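Local coordinates for protein exopolyphosphatase (Aquifex aeolicus, PDB 1T6C) that probably hydrolyses phosphoanhydride bonds as an exopolyphosphatase/guanosine pentaphosphate phosphohydrolase, has an actin-like fold, and binds a calcium ion, at residues V143-G147 with G148-Y152; E115-T118 with P119-G123. One frame throughout, in Å; residues are numbered along the deposited sequence. Where two conformers were deposited one is given.

Interaction 1 (V143-G147 with G148-Y152). With CA (calcium ion), chain C.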
ATOM      1  N   VAL A 143      -3.298   1.905   9.286  1.00 10.56           N
ATOM      2  CA  VAL A 143      -4.274   1.134   8.521  1.00 11.39           C
ATOM      3  C   VAL A 143      -3.887   1.216   7.059  1.00 11.19           C
ATOM      4  O   VAL A 143      -4.036   2.258   6.428  1.00 11.11           O
ATOM      5  CB  VAL A 143      -5.698   1.677   8.731  1.00 11.67           C
ATOM      6  CG1 VAL A 143      -6.711   0.873   7.926  1.00 12.32           C
ATOM      7  CG2 VAL A 143      -6.057   1.660  10.178  1.00 13.35           C
ATOM      8  N   ASP A 144      -3.357   0.128   6.529  1.00 10.93           N
ATOM      9  CA  ASP A 144      -2.769   0.129   5.183  1.00 12.60           C
ATOM     10  C   ASP A 144      -3.553  -0.778   4.240  1.00 12.51           C
ATOM     11  O   ASP A 144      -3.416  -2.022   4.234  1.00 11.94           O
ATOM     12  CB  ASP A 144      -1.319  -0.301   5.248  1.00 13.08           C
ATOM     13  CG  ASP A 144      -0.597  -0.124   3.955  1.00 17.75           C
ATOM     14  OD1 ASP A 144      -1.194   0.280   2.893  1.00 20.29           O
ATOM     15  OD2 ASP A 144       0.625  -0.408   3.933  1.00 21.36           O
ATOM     16  N   GLN A 145      -4.368  -0.137   3.415  1.00 11.45           N
ATOM     17  CA  GLN A 145      -5.246  -0.823   2.497  1.00 11.97           C
ATOM     18  C   GLN A 145      -4.629  -0.848   1.112  1.00 11.54           C
ATOM     19  O   GLN A 145      -4.228   0.181   0.577  1.00 11.77           O
ATOM     20  CB  GLN A 145      -6.624  -0.131   2.460  1.00 11.18           C
ATOM     21  CG  GLN A 145      -7.546  -0.693   1.379  1.00 12.91           C
ATOM     22  CD  GLN A 145      -7.392  -0.026   0.044  1.00 14.55           C
ATOM     23  OE1 GLN A 145      -7.399   1.201  -0.054  1.00 13.94           O
ATOM     24  NE2 GLN A 145      -7.232  -0.832  -1.026  1.00 14.20           N
ATOM     25  N   GLY A 146      -4.568  -2.045   0.524  1.00 10.74           N
ATOM     26  CA  GLY A 146      -3.982  -2.265  -0.789  1.00 11.17           C
ATOM     27  C   GLY A 146      -3.521  -3.680  -1.052  1.00 10.94           C
ATOM     28  O   GLY A 146      -3.140  -4.420  -0.138  1.00 12.04           O
ATOM     29  N   GLY A 147      -3.539  -4.055  -2.329  1.00 11.80           N
ATOM     30  CA  GLY A 147      -2.945  -5.306  -2.784  1.00 12.78           C
ATOM     31  C   GLY A 147      -3.636  -6.553  -2.301  1.00 12.36           C
ATOM     32  O   GLY A 147      -2.987  -7.591  -2.110  1.00 13.21           O
ATOM     33  N   GLY A 148      -4.928  -6.432  -2.002  1.00 12.11           N
ATOM     34  CA  GLY A 148      -5.731  -7.539  -1.539  1.00 12.77           C
ATOM     35  C   GLY A 148      -5.919  -7.683  -0.045  1.00 11.71           C
ATOM     36  O   GLY A 148      -6.557  -8.632   0.413  1.00 11.92           O
ATOM     37  N   SER A 149      -5.415  -6.723   0.726  1.00 11.84           N
ATOM     38  CA  SER A 149      -5.543  -6.791   2.158  1.00 11.24           C
ATOM     39  C   SER A 149      -5.482  -5.421   2.812  1.00 10.64           C
ATOM     40  O   SER A 149      -5.068  -4.438   2.219  1.00 11.07           O
ATOM     41  CB  SER A 149      -4.444  -7.661   2.763  1.00 12.54           C
ATOM     42  OG  SER A 149      -3.157  -7.019   2.685  1.00 12.87           O
ATOM     43  N   THR A 150      -5.895  -5.384   4.069  1.00 11.19           N
ATOM     44  CA  THR A 150      -5.712  -4.234   4.892  1.00 10.36           C
ATOM     45  C   THR A 150      -5.024  -4.667   6.166  1.00 10.96           C
ATOM     46  O   THR A 150      -5.534  -5.557   6.894  1.00 11.50           O
ATOM     47  CB  THR A 150      -7.048  -3.520   5.189  1.00 11.54           C
ATOM     48  OG1 THR A 150      -7.621  -2.989   3.981  1.00 10.60           O
ATOM     49  CG2 THR A 150      -6.789  -2.300   6.015  1.00 11.78           C
ATOM     50  N   GLU A 151      -3.855  -4.072   6.417  1.00 10.79           N
ATOM     51  CA  GLU A 151      -3.123  -4.346   7.621  1.00 11.11           C
ATOM     52  C   GLU A 151      -3.442  -3.287   8.671  1.00 10.58           C
ATOM     53  O   GLU A 151      -3.550  -2.099   8.350  1.00 11.22           O
ATOM     54  CB  GLU A 151      -1.626  -4.339   7.410  1.00 12.07           C
ATOM     55  CG  GLU A 151      -1.104  -5.592   6.771  1.00 13.35           C
ATOM     56  CD  GLU A 151      -1.514  -5.730   5.316  1.00 14.18           C
ATOM     57  OE1 GLU A 151      -1.191  -4.832   4.543  1.00 15.12           O
ATOM     58  OE2 GLU A 151      -2.187  -6.718   4.980  1.00 16.64           O
ATOM     59  N   TYR A 152      -3.570  -3.761   9.901  1.00 10.44           N
ATOM     60  CA  TYR A 152      -3.725  -2.923  11.086  1.00  9.09           C
ATOM     61  C   TYR A 152      -2.474  -3.097  11.952  1.00  9.77           C
ATOM     62  O   TYR A 152      -2.246  -4.178  12.500  1.00  9.53           O
ATOM     63  CB  TYR A 152      -4.995  -3.337  11.873  1.00  9.12           C
ATOM     64  CG  TYR A 152      -6.242  -2.981  11.113  1.00  8.87           C
ATOM     65  CD1 TYR A 152      -6.650  -3.768  10.021  1.00  9.55           C
ATOM     66  CD2 TYR A 152      -6.959  -1.838  11.402  1.00  9.02           C
ATOM     67  CE1 TYR A 152      -7.753  -3.406   9.256  1.00 10.79           C
ATOM     68  CE2 TYR A 152      -8.044  -1.455  10.637  1.00 11.19           C
ATOM     69  CZ  TYR A 152      -8.448  -2.237   9.585  1.00 11.26           C
ATOM     70  OH  TYR A 152      -9.505  -1.857   8.794  1.00 13.92           O
TER
HETATM   71 CA    CA C 502      -2.379  -3.908   2.331  1.00 14.37          CA
HETATM   72  O   HOH W   1       1.094  -3.038   4.765  1.00 20.23           O
HETATM   73  O   HOH W   2      -0.869  -1.959   1.101  1.00 19.49           O
HETATM   74  O   HOH W   3      -1.676  -7.156   0.293  1.00 10.17           O
HETATM   75  O   HOH W   4      -0.296  -5.718   2.094  1.00 20.40           O
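Asp144 and Glu151 form a hydrogen-bonded antiparallel pair in the hairpin of strands 139-146 and 149-156, and both feed oxygens to one calcium ion. Asp144 N reaches Glu151 O in the carbonyl plane at 2.9 Å. The return bond, Glu151 N to Asp144 O, comes from 41° above the carbonyl plane; the same oxygen also binds calcium. From Gly146 to Ser149 the chain makes a type I' turn; Gly147 and Gly148 both have positive phi.

The Glu151 side chain starts at CB, on the face it shares with Asp144. Its CG, anti to the carbonyl carbon, passes Pro119 of helix 119-133. A bend at the next bond (chi2 70°) then turns CD back along its own strand toward Ser149 and the ion. There OE1 binds calcium at 2.7 Å, while OE2 turns to Ser149 and accepts from its OG through the syn lone pair, at a short 2.5 Å. A water between the carboxylates may donate to OE1 at 2.9 Å; it could instead serve Asp144 OD2, 4.8 Å from Glu151 OE1. Ser165 OG also hydrogen-bonds OE2, so both carboxylate oxygens have partners and the group's rotation is fixed.

Calcium is completed by Asp144 O, by Gly146 O at 2.6 Å, by Ser149 O at 2.7 Å and by two waters. One of these waters donates to Asp144 OD1, so the aspartate carboxylate acts in the second shell.

On the opposite face, Val143 CG2 meets Tyr152 CE2 obliquely at 3.7 Å, and Val143 CG1 lies as far from Thr150 CG2. Helix 274-288 packs there.

The glycine-rich turn is consistent with a phosphate-binding loop of the actin-like superfamily. The calcium site takes three of its four protein oxygens from the main chain, held in place by the hairpin.

Interaction 2 (E115-T118 with P119-G123)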
ATOM      1  N   GLU A 115      13.546 -10.963  -1.094  1.00 12.63           N
ATOM      2  CA  GLU A 115      12.895 -11.625   0.016  1.00 13.48           C
ATOM      3  C   GLU A 115      11.389 -11.609  -0.173  1.00 13.93           C
ATOM      4  O   GLU A 115      10.813 -10.563  -0.353  1.00 12.47           O
ATOM      5  CB  GLU A 115      13.217 -10.922   1.323  1.00 13.44           C
ATOM      6  CG  GLU A 115      12.640 -11.707   2.488  1.00 15.85           C
ATOM      7  CD  GLU A 115      12.793 -11.018   3.819  1.00 19.43           C
ATOM      8  OE1 GLU A 115      13.241  -9.840   3.881  1.00 22.57           O
ATOM      9  OE2 GLU A 115      12.412 -11.678   4.813  1.00 21.12           O
ATOM     10  N   VAL A 116      10.768 -12.788  -0.139  1.00 14.85           N
ATOM     11  CA  VAL A 116       9.315 -12.898  -0.108  1.00 15.06           C
ATOM     12  C   VAL A 116       8.862 -12.567   1.297  1.00 13.86           C
ATOM     13  O   VAL A 116       9.288 -13.186   2.262  1.00 15.28           O
ATOM     14  CB  VAL A 116       8.813 -14.299  -0.529  1.00 17.07           C
ATOM     15  CG1 VAL A 116       7.312 -14.370  -0.441  1.00 17.20           C
ATOM     16  CG2 VAL A 116       9.259 -14.594  -1.910  1.00 18.89           C
ATOM     17  N   ILE A 117       8.053 -11.527   1.423  1.00 12.40           N
ATOM     18  CA  ILE A 117       7.596 -11.083   2.722  1.00 12.49           C
ATOM     19  C   ILE A 117       6.086 -11.289   2.876  1.00 11.78           C
ATOM     20  O   ILE A 117       5.338 -11.347   1.884  1.00 12.11           O
ATOM     21  CB  ILE A 117       7.979  -9.620   3.030  1.00 11.84           C
ATOM     22  CG1 ILE A 117       7.343  -8.647   2.035  1.00 12.04           C
ATOM     23  CG2 ILE A 117       9.514  -9.456   3.030  1.00 12.89           C
ATOM     24  CD1 ILE A 117       7.523  -7.163   2.451  1.00 10.89           C
ATOM     25  N   THR A 118       5.659 -11.450   4.129  1.00 11.43           N
ATOM     26  CA  THR A 118       4.250 -11.631   4.443  1.00 11.38           C
ATOM     27  C   THR A 118       3.527 -10.277   4.436  1.00 11.62           C
ATOM     28  O   THR A 118       4.175  -9.245   4.506  1.00 10.45           O
ATOM     29  CB  THR A 118       4.076 -12.231   5.809  1.00 12.29           C
ATOM     30  OG1 THR A 118       4.659 -11.347   6.783  1.00 11.46           O
ATOM     31  CG2 THR A 118       4.824 -13.543   5.936  1.00 13.23           C
ATOM     32  N   PRO A 119       2.205 -10.290   4.335  1.00 12.45           N
ATOM     33  CA  PRO A 119       1.414  -9.057   4.448  1.00 12.63           C
ATOM     34  C   PRO A 119       1.647  -8.373   5.778  1.00 12.00           C
ATOM     35  O   PRO A 119       1.688  -7.152   5.872  1.00 12.88           O
ATOM     36  CB  PRO A 119      -0.026  -9.561   4.260  1.00 13.70           C
ATOM     37  CG  PRO A 119       0.148 -10.792   3.470  1.00 15.49           C
ATOM     38  CD  PRO A 119       1.340 -11.440   4.022  1.00 11.96           C
ATOM     39  N   GLU A 120       1.843  -9.159   6.831  1.00 12.12           N
ATOM     40  CA  GLU A 120       2.167  -8.604   8.142  1.00 11.78           C
ATOM     41  C   GLU A 120       3.480  -7.827   8.094  1.00 11.61           C
ATOM     42  O   GLU A 120       3.585  -6.719   8.629  1.00 10.75           O
ATOM     43  CB  GLU A 120       2.245  -9.706   9.187  1.00 12.29           C
ATOM     44  CG  GLU A 120       0.906 -10.360   9.492  1.00 14.95           C
ATOM     45  CD  GLU A 120       0.471 -11.478   8.538  1.00 18.19           C
ATOM     46  OE1 GLU A 120       1.208 -11.851   7.589  1.00 17.26           O
ATOM     47  OE2 GLU A 120      -0.672 -12.015   8.729  1.00 18.42           O
ATOM     48  N   GLN A 121       4.493  -8.397   7.465  1.00 10.89           N
ATOM     49  CA  GLN A 121       5.796  -7.755   7.332  1.00 10.70           C
ATOM     50  C   GLN A 121       5.692  -6.507   6.476  1.00 10.43           C
ATOM     51  O   GLN A 121       6.340  -5.530   6.769  1.00 10.99           O
ATOM     52  CB  GLN A 121       6.810  -8.739   6.703  1.00 11.41           C
ATOM     53  CG  GLN A 121       8.216  -8.226   6.670  1.00 11.83           C
ATOM     54  CD  GLN A 121       8.944  -8.262   8.028  0.70 17.38           C
ATOM     55  OE1 GLN A 121       8.317  -8.319   9.089  0.70 16.03           O
ATOM     56  NE2 GLN A 121      10.286  -8.254   7.979  0.70 19.24           N
ATOM     57  N   GLU A 122       4.873  -6.531   5.422  1.00 10.28           N
ATOM     58  CA  GLU A 122       4.603  -5.308   4.651  1.00 10.73           C
ATOM     59  C   GLU A 122       4.086  -4.225   5.587  1.00 10.37           C
ATOM     60  O   GLU A 122       4.482  -3.060   5.514  1.00 10.95           O
ATOM     61  CB  GLU A 122       3.560  -5.528   3.554  1.00 10.30           C
ATOM     62  CG  GLU A 122       4.004  -6.397   2.421  1.00 11.23           C
ATOM     63  CD  GLU A 122       2.949  -6.427   1.326  1.00 15.97           C
ATOM     64  OE1 GLU A 122       2.299  -5.378   1.088  1.00 16.22           O
ATOM     65  OE2 GLU A 122       2.771  -7.496   0.708  1.00 25.06           O
ATOM     66  N   GLY A 123       3.189  -4.624   6.477  1.00 10.97           N
ATOM     67  CA  GLY A 123       2.643  -3.723   7.482  1.00  9.94           C
ATOM     68  C   GLY A 123       3.700  -3.140   8.415  1.00 10.04           C
ATOM     69  O   GLY A 123       3.703  -1.927   8.719  1.00 10.98           O
TER
HETATM   70  O   HOH W   5      12.139  -8.215   5.643  1.00 22.18           O
HETATM   71  O   HOH W   6       3.061  -9.947   1.144  1.00 17.01           O
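Thr118 is the N-cap of helix 119-133, where the chain arrives from strand 114-116: it sits just before the first turn, and Pro119 opens the helix. Thr118 OG1 accepts from Gln121 N at 3.0 Å with an N-H...O angle of 157°. The hydroxyl is placed for this by its first torsion (chi1 60°), which sets OG1 between the backbone N and the carbonyl carbon. A second bond starts the helical pattern, Glu122 N to Thr118 O at 2.9 Å. Beside the cap, Glu120 bends back at chi2 and brings OE1 to 3.4 Å from Thr118 CB.

Ile117, one residue earlier, supplies the apolar part. Its CD1 lies 3.6 Å from Glu122 CG, the two side chains crossing at about a right angle, and its CB packs on Gln121 CG in the conformer described, one of two. Leu300 of helix 300-313 touches both Ile117 and Glu122. An alanine at Ile117 lacks CD1 and would probably open a gap beside Glu122 CG, leaving that side chain with Leu300 as a neighbour but less firmly held.

The main chain of Ile117 is tied to the same glutamate by water: one molecule donates to Ile117 O at 2.8 Å and to Glu122 OE2 at 2.5 Å.

How the interactions relate
Read from the N terminus, interaction 2 comes first: strand 114-116, an edge of the five-stranded sheet, turns at Thr118 into helix 119-133. That helix leads on to strand 139-146, and interaction 1 then closes the hairpin to strand 149-156 in the six-stranded sheet. The two are in series, neither nested nor crossed, with their centres 12 Å apart. They still meet in space, since Glu151 CG lies 3.3 Å from Pro119 O, a packing contact, and 4.2 Å from Gly123 CA. The first turn of the helix is therefore laid against the calcium-binding hairpin, tying the helix that follows strand 114-116 of the first sheet to the hairpin of the second.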